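Putative periplasmic protein ydgH (Salmonella enterica subsp. enterica serovar Typhimurium, PDB 4EVU) is of unknown molecular function but is a putative periplasmic, probably secreted protein, represented here by its C-terminal YdgH/BhsA/McbA-like (DUF1471) domain. Local coordinates at residues Y51-Q56 and I66-Y71; D21-T26 and Y37-R42. All coordinates share one frame; numbering follows the deposited sequence. Where two conformers were deposited one is given.

Interaction 1: Y51-Q56 and I66-Y71; sequences YHITRQ and ISADLY
His52 and Asp69 form a hydrogen-bonded antiparallel pair between strands 51-56 and 66-71, the two arms of a hairpin whose segments run antiparallel, their N-to-C directions at 147°. His52 N donates to Asp69 O at 2.9 Å, and Asp69 N returns a bond to His52 O. Two residues on, the register slips by one: Thr54 and Arg55 both face Ser67, a classic beta bulge. Ser67 O takes a 2.8 Å bond from Thr54 N and a weak one from Arg55 N, while Ser67 N donates to Arg55 O at 3.0 Å.

Side chains add links beside the bulge. Thr54 OG1 sits between its own backbone N and carbonyl carbon (chi1 48°), which brings it to Ser67 OG at 2.9 Å in a hydroxyl-hydroxyl hydrogen bond. A water joins the same OG1 to Asp69 OD1, and Thr54 CG2 lies 3.5 Å from Asp69 OD2. Arg55 turns back along its own strand, NH1 donating to Thr54 O from above the carbonyl plane.

The face carrying Tyr51, Ile53 and Ala68 is largely apolar; Gln56, at its end, hydrogen-bonds Gln56 of the second subunit through NE2. Ile53 CD1 meets Ile66 CD1 at 3.6 Å, the side chains crossing at about a right angle. Tyr51 CB rests on Leu70 CD2 at 3.9 Å. Tyr51, Ile66 and Leu70 meet helix 32-45, whereas Ile53, Ile66, Gln56 and His52 meet the second subunit. Apolar packing thus joins hairpin to helix, while the Thr54-Ser67 hydroxyl bond and the water add polar side-chain links at the bulge.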
loop_
_atom_site.group_PDB
_atom_site.type_symbol
_atom_site.label_atom_id
_atom_site.label_comp_id
_atom_site.label_asym_id
_atom_site.label_seq_id
_atom_site.Cartn_x
_atom_site.Cartn_y
_atom_site.Cartn_z
ATOM N N TYR B 51 1.595 13.771 -0.085
ATOM C CA TYR B 51 0.465 13.149 -0.759
ATOM C C TYR B 51 -0.342 12.312 0.227
ATOM O O TYR B 51 0.168 11.904 1.253
ATOM C CB TYR B 51 0.911 12.304 -1.969
ATOM C CG TYR B 51 1.712 11.105 -1.580
ATOM C CD1 TYR B 51 1.106 9.906 -1.278
ATOM C CD2 TYR B 51 3.098 11.181 -1.512
ATOM C CE1 TYR B 51 1.844 8.778 -0.913
ATOM C CE2 TYR B 51 3.835 10.062 -1.132
ATOM C CZ TYR B 51 3.196 8.863 -0.850
ATOM O OH TYR B 51 3.940 7.769 -0.461
ATOM N N HIS B 52 -1.586 12.033 -0.140
ATOM C CA HIS B 52 -2.449 11.163 0.626
ATOM C C HIS B 52 -3.221 10.287 -0.344
ATOM O O HIS B 52 -3.922 10.775 -1.234
ATOM C CB HIS B 52 -3.440 11.941 1.485
ATOM C CG HIS B 52 -4.361 11.074 2.248
ATOM N ND1 HIS B 52 -3.933 10.192 3.216
ATOM C CD2 HIS B 52 -5.689 10.884 2.113
ATOM C CE1 HIS B 52 -4.978 9.507 3.652
ATOM N NE2 HIS B 52 -6.055 9.924 3.016
ATOM N N ILE B 53 -3.032 8.960 -0.219
ATOM C CA ILE B 53 -3.726 8.024 -1.077
ATOM C C ILE B 53 -5.228 8.044 -0.773
ATOM O O ILE B 53 -5.639 7.939 0.365
ATOM C CB ILE B 53 -3.129 6.575 -0.977
ATOM C CG1 ILE B 53 -1.613 6.556 -1.429
ATOM C CG2 ILE B 53 -4.011 5.570 -1.741
ATOM C CD1 ILE B 53 -0.947 5.254 -1.653
ATOM N N THR B 54 -6.019 8.252 -1.820
ATOM C CA THR B 54 -7.476 8.319 -1.727
ATOM C C THR B 54 -8.202 7.088 -2.245
ATOM O O THR B 54 -9.296 6.775 -1.760
ATOM C CB THR B 54 -7.976 9.564 -2.464
ATOM O OG1 THR B 54 -7.365 9.619 -3.754
ATOM C CG2 THR B 54 -7.564 10.823 -1.672
ATOM N N ARG B 55 -7.607 6.369 -3.198
ATOM C CA ARG B 55 -8.191 5.156 -3.754
ATOM C C ARG B 55 -7.110 4.164 -4.105
ATOM O O ARG B 55 -6.070 4.566 -4.579
ATOM C CB ARG B 55 -9.010 5.433 -5.020
ATOM C CG ARG B 55 -10.069 6.505 -4.930
ATOM C CD ARG B 55 -11.350 6.008 -4.241
ATOM N NE ARG B 55 -12.364 7.055 -4.278
ATOM C CZ ARG B 55 -12.452 8.069 -3.394
ATOM N NH1 ARG B 55 -11.616 8.179 -2.350
ATOM N NH2 ARG B 55 -13.375 8.993 -3.560
ATOM N N GLN B 56 -7.379 2.885 -3.921
ATOM C CA GLN B 56 -6.504 1.824 -4.381
ATOM C C GLN B 56 -7.292 0.584 -4.747
ATOM O O GLN B 56 -8.189 0.180 -4.021
ATOM C CB GLN B 56 -5.399 1.530 -3.380
ATOM C CG GLN B 56 -5.877 1.016 -2.033
ATOM C CD GLN B 56 -4.974 1.464 -0.845
ATOM O OE1 GLN B 56 -5.193 2.517 -0.238
ATOM N NE2 GLN B 56 -3.958 0.651 -0.524
ATOM N N ILE B 66 -4.179 3.440 -8.477
ATOM C CA ILE B 66 -4.075 4.278 -7.309
ATOM C C ILE B 66 -4.391 5.687 -7.648
ATOM O O ILE B 66 -4.001 6.167 -8.721
ATOM C CB ILE B 66 -2.589 4.347 -6.857
ATOM C CG1 ILE B 66 -2.224 3.131 -6.065
ATOM C CG2 ILE B 66 -2.291 5.605 -5.988
ATOM C CD1 ILE B 66 -2.073 3.427 -4.548
ATOM N N SER B 67 -5.000 6.370 -6.674
ATOM C CA SER B 67 -5.049 7.814 -6.745
ATOM C C SER B 67 -4.636 8.412 -5.405
ATOM O O SER B 67 -4.827 7.817 -4.361
ATOM C CB SER B 67 -6.414 8.287 -7.113
ATOM O OG SER B 67 -7.345 7.999 -6.138
ATOM N N ALA B 68 -4.085 9.619 -5.486
ATOM C CA ALA B 68 -3.601 10.366 -4.333
ATOM C C ALA B 68 -3.790 11.851 -4.513
ATOM O O ALA B 68 -3.505 12.415 -5.569
ATOM C CB ALA B 68 -2.113 10.089 -4.082
ATOM N N ASP B 69 -4.270 12.478 -3.461
ATOM C CA ASP B 69 -4.327 13.939 -3.392
ATOM C C ASP B 69 -2.893 14.456 -3.117
ATOM O O ASP B 69 -2.127 13.812 -2.377
ATOM C CB ASP B 69 -5.219 14.367 -2.255
ATOM C CG ASP B 69 -6.696 14.322 -2.546
ATOM O OD1 ASP B 69 -7.097 14.372 -3.726
ATOM O OD2 ASP B 69 -7.474 14.312 -1.533
ATOM N N LEU B 70 -2.566 15.599 -3.732
ATOM C CA LEU B 70 -1.285 16.268 -3.596
ATOM C C LEU B 70 -1.399 17.562 -2.805
ATOM O O LEU B 70 -2.328 18.313 -3.000
ATOM C CB LEU B 70 -0.718 16.570 -4.953
ATOM C CG LEU B 70 -0.470 15.407 -5.910
ATOM C CD1 LEU B 70 0.275 15.958 -7.135
ATOM C CD2 LEU B 70 0.245 14.247 -5.261
ATOM N N TYR B 71 -0.374 17.846 -1.997
ATOM C CA TYR B 71 -0.333 19.021 -1.130
ATOM C C TYR B 71 1.023 19.721 -1.219
ATOM O O TYR B 71 2.101 19.076 -1.300
ATOM C CB TYR B 71 -0.587 18.653 0.335
ATOM C CG TYR B 71 -1.825 17.888 0.587
ATOM C CD1 TYR B 71 -2.976 18.502 1.072
ATOM C CD2 TYR B 71 -1.867 16.494 0.347
ATOM C CE1 TYR B 71 -4.140 17.754 1.301
ATOM C CE2 TYR B 71 -3.005 15.791 0.539
ATOM C CZ TYR B 71 -4.128 16.396 1.043
ATOM O OH TYR B 71 -5.291 15.663 1.236
HETATM O O HOH W 1 -8.285 12.015 -4.992
#

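Interaction 2: D21-T26 and Y37-R42; sequences DSVKFT and YQVAKR
Phe25, which loses the most surface here, lies flat against the guanidinium of Arg42: the two planes are only 5° apart and their centres 3.9 Å, a parallel cation-pi stack between strand 21-26 and helix 37-42. Arg42 runs extended from CG to NE (chi2 161°, chi3 179°), so the chain passes across the ring before the charged group settles on it. Its CD makes a CH-pi contact 3.7 Å from the Phe25 ring centroid, NE stands over the middle of the ring, and CZ comes within 3.4 Å of Phe25 CG, displaced toward the CB side.

Val39 meets the same ring at its edge, placing CG2 near the ring plane and 3.7 Å from Phe25 CZ. Val23, two residues earlier on the strand, points toward the helix as well; its CG1 touches Arg42 CB at 3.9 Å, so the arginine is packed at its root as well as along its length. Beyond Phe25, Val39 reaches Ile66 and Ala68 of strand 63-71 and Tyr51 of strand 50-57.

This is helix-on-sheet packing, with no hydrogen bond joining the two segments. Arg42 serves it twice, its CB and CD in apolar contact with Val23 and the ring and its guanidinium as a flat cationic lid on the aromatic ring.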
loop_
_atom_site.group_PDB
_atom_site.type_symbol
_atom_site.label_atom_id
_atom_site.label_comp_id
_atom_site.label_asym_id
_atom_site.label_seq_id
_atom_site.Cartn_x
_atom_site.Cartn_y
_atom_site.Cartn_z
ATOM N N ASP B 21 -4.005 19.265 -6.364
ATOM C CA ASP B 21 -4.041 18.404 -7.546
ATOM C C ASP B 21 -4.100 16.950 -7.052
ATOM O O ASP B 21 -4.070 16.715 -5.850
ATOM C CB ASP B 21 -2.798 18.607 -8.434
ATOM C CG ASP B 21 -3.011 18.202 -9.909
ATOM O OD1 ASP B 21 -4.046 17.631 -10.270
ATOM O OD2 ASP B 21 -2.132 18.542 -10.728
ATOM N N SER B 22 -4.188 16.001 -7.975
ATOM C CA SER B 22 -4.026 14.606 -7.621
ATOM C C SER B 22 -3.287 13.866 -8.737
ATOM O O SER B 22 -3.091 14.399 -9.817
ATOM C CB SER B 22 -5.391 13.961 -7.302
ATOM O OG SER B 22 -6.247 14.040 -8.413
ATOM N N VAL B 23 -2.841 12.658 -8.423
ATOM C CA VAL B 23 -2.250 11.762 -9.411
ATOM C C VAL B 23 -3.132 10.491 -9.396
ATOM O O VAL B 23 -3.636 10.069 -8.354
ATOM C CB VAL B 23 -0.795 11.364 -9.092
ATOM C CG1 VAL B 23 0.097 12.538 -9.122
ATOM C CG2 VAL B 23 -0.685 10.716 -7.790
ATOM N N LYS B 24 -3.313 9.920 -10.582
ATOM C CA LYS B 24 -4.116 8.706 -10.746
ATOM C C LYS B 24 -3.509 7.911 -11.871
ATOM O O LYS B 24 -3.341 8.404 -12.960
ATOM C CB LYS B 24 -5.549 9.092 -11.062
ATOM C CG LYS B 24 -6.518 7.962 -10.888
ATOM C CD LYS B 24 -6.751 7.219 -12.193
ATOM C CE LYS B 24 -7.570 5.946 -11.938
ATOM N NZ LYS B 24 -7.836 5.249 -13.236
ATOM N N PHE B 25 -3.172 6.666 -11.591
ATOM C CA PHE B 25 -2.477 5.846 -12.555
ATOM C C PHE B 25 -2.591 4.366 -12.207
ATOM O O PHE B 25 -2.994 4.012 -11.115
ATOM C CB PHE B 25 -0.995 6.235 -12.626
ATOM C CG PHE B 25 -0.215 5.951 -11.368
ATOM C CD1 PHE B 25 0.602 4.828 -11.265
ATOM C CD2 PHE B 25 -0.311 6.803 -10.291
ATOM C CE1 PHE B 25 1.302 4.568 -10.109
ATOM C CE2 PHE B 25 0.360 6.553 -9.117
ATOM C CZ PHE B 25 1.194 5.454 -9.018
ATOM N N THR B 26 -2.217 3.532 -13.176
ATOM C CA THR B 26 -2.152 2.083 -13.004
ATOM C C THR B 26 -0.754 1.627 -13.336
ATOM O O THR B 26 -0.178 2.106 -14.313
ATOM C CB THR B 26 -3.120 1.415 -13.965
ATOM O OG1 THR B 26 -4.453 1.836 -13.678
ATOM C CG2 THR B 26 -3.061 -0.065 -13.869
ATOM N N TYR B 37 6.847 4.601 -3.685
ATOM C CA TYR B 37 7.879 5.280 -4.446
ATOM C C TYR B 37 7.329 5.859 -5.761
ATOM O O TYR B 37 7.666 6.981 -6.125
ATOM C CB TYR B 37 9.042 4.303 -4.682
ATOM C CG TYR B 37 10.133 4.850 -5.545
ATOM C CD1 TYR B 37 11.151 5.626 -5.014
ATOM C CD2 TYR B 37 10.130 4.631 -6.921
ATOM C CE1 TYR B 37 12.168 6.140 -5.830
ATOM C CE2 TYR B 37 11.138 5.132 -7.745
ATOM C CZ TYR B 37 12.147 5.908 -7.192
ATOM O OH TYR B 37 13.168 6.409 -7.991
ATOM N N GLN B 38 6.497 5.088 -6.462
ATOM C CA GLN B 38 5.905 5.561 -7.708
ATOM C C GLN B 38 4.980 6.738 -7.459
ATOM O O GLN B 38 5.010 7.703 -8.212
ATOM C CB GLN B 38 5.153 4.448 -8.451
ATOM C CG GLN B 38 6.080 3.315 -8.940
ATOM C CD GLN B 38 7.106 3.781 -9.949
ATOM O OE1 GLN B 38 6.816 4.629 -10.778
ATOM N NE2 GLN B 38 8.315 3.247 -9.864
ATOM N N VAL B 39 4.168 6.671 -6.415
ATOM C CA VAL B 39 3.302 7.796 -6.073
ATOM C C VAL B 39 4.131 9.038 -5.700
ATOM O O VAL B 39 3.898 10.134 -6.209
ATOM C CB VAL B 39 2.320 7.429 -4.951
ATOM C CG1 VAL B 39 1.457 8.633 -4.584
ATOM C CG2 VAL B 39 1.412 6.244 -5.375
ATOM N N ALA B 40 5.154 8.847 -4.872
ATOM C CA ALA B 40 6.016 9.959 -4.418
ATOM C C ALA B 40 6.692 10.631 -5.613
ATOM O O ALA B 40 6.818 11.848 -5.645
ATOM C CB ALA B 40 7.050 9.451 -3.417
ATOM N N LYS B 41 7.168 9.830 -6.569
ATOM C CA LYS B 41 7.829 10.346 -7.780
ATOM C C LYS B 41 6.863 11.229 -8.585
ATOM O O LYS B 41 7.231 12.330 -9.039
ATOM C CB LYS B 41 8.414 9.206 -8.656
ATOM C CG LYS B 41 8.991 9.674 -9.994
ATOM C CD LYS B 41 9.422 8.520 -10.880
ATOM C CE LYS B 41 10.498 7.716 -10.226
ATOM N NZ LYS B 41 11.043 6.716 -11.158
ATOM N N ARG B 42 5.638 10.779 -8.749
ATOM C CA ARG B 42 4.656 11.534 -9.505
ATOM C C ARG B 42 4.244 12.789 -8.763
ATOM O O ARG B 42 3.984 13.830 -9.382
ATOM C CB ARG B 42 3.449 10.665 -9.823
ATOM C CG ARG B 42 3.743 9.606 -10.909
ATOM C CD ARG B 42 2.743 8.486 -10.902
ATOM N NE ARG B 42 2.940 7.443 -11.910
ATOM C CZ ARG B 42 2.338 7.400 -13.097
ATOM N NH1 ARG B 42 1.563 8.401 -13.523
ATOM N NH2 ARG B 42 2.566 6.363 -13.897
#

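Overall arrangement
From the N terminus, strand 7-8 and helix 11-15 come first; strand 21-28 follows, and helix 32-45 then folds back over it, so interaction 2 closes a short strand-to-helix loop. Strand 50-57 follows the helix, and interaction 1 closes the next loop as the hairpin with strand 63-71. The two closures run in series, neither enclosing nor crossing the other. They meet because strand 63-71 lies between strands 50-57 and 21-28 in the sheet: backbone atoms Leu70 N and Ala68 N reach Asp21 O and Val23 O in probable hydrogen bonds. Interaction 1 therefore builds the sheet's interior, and interaction 2 fastens the helix over its 21-28 side.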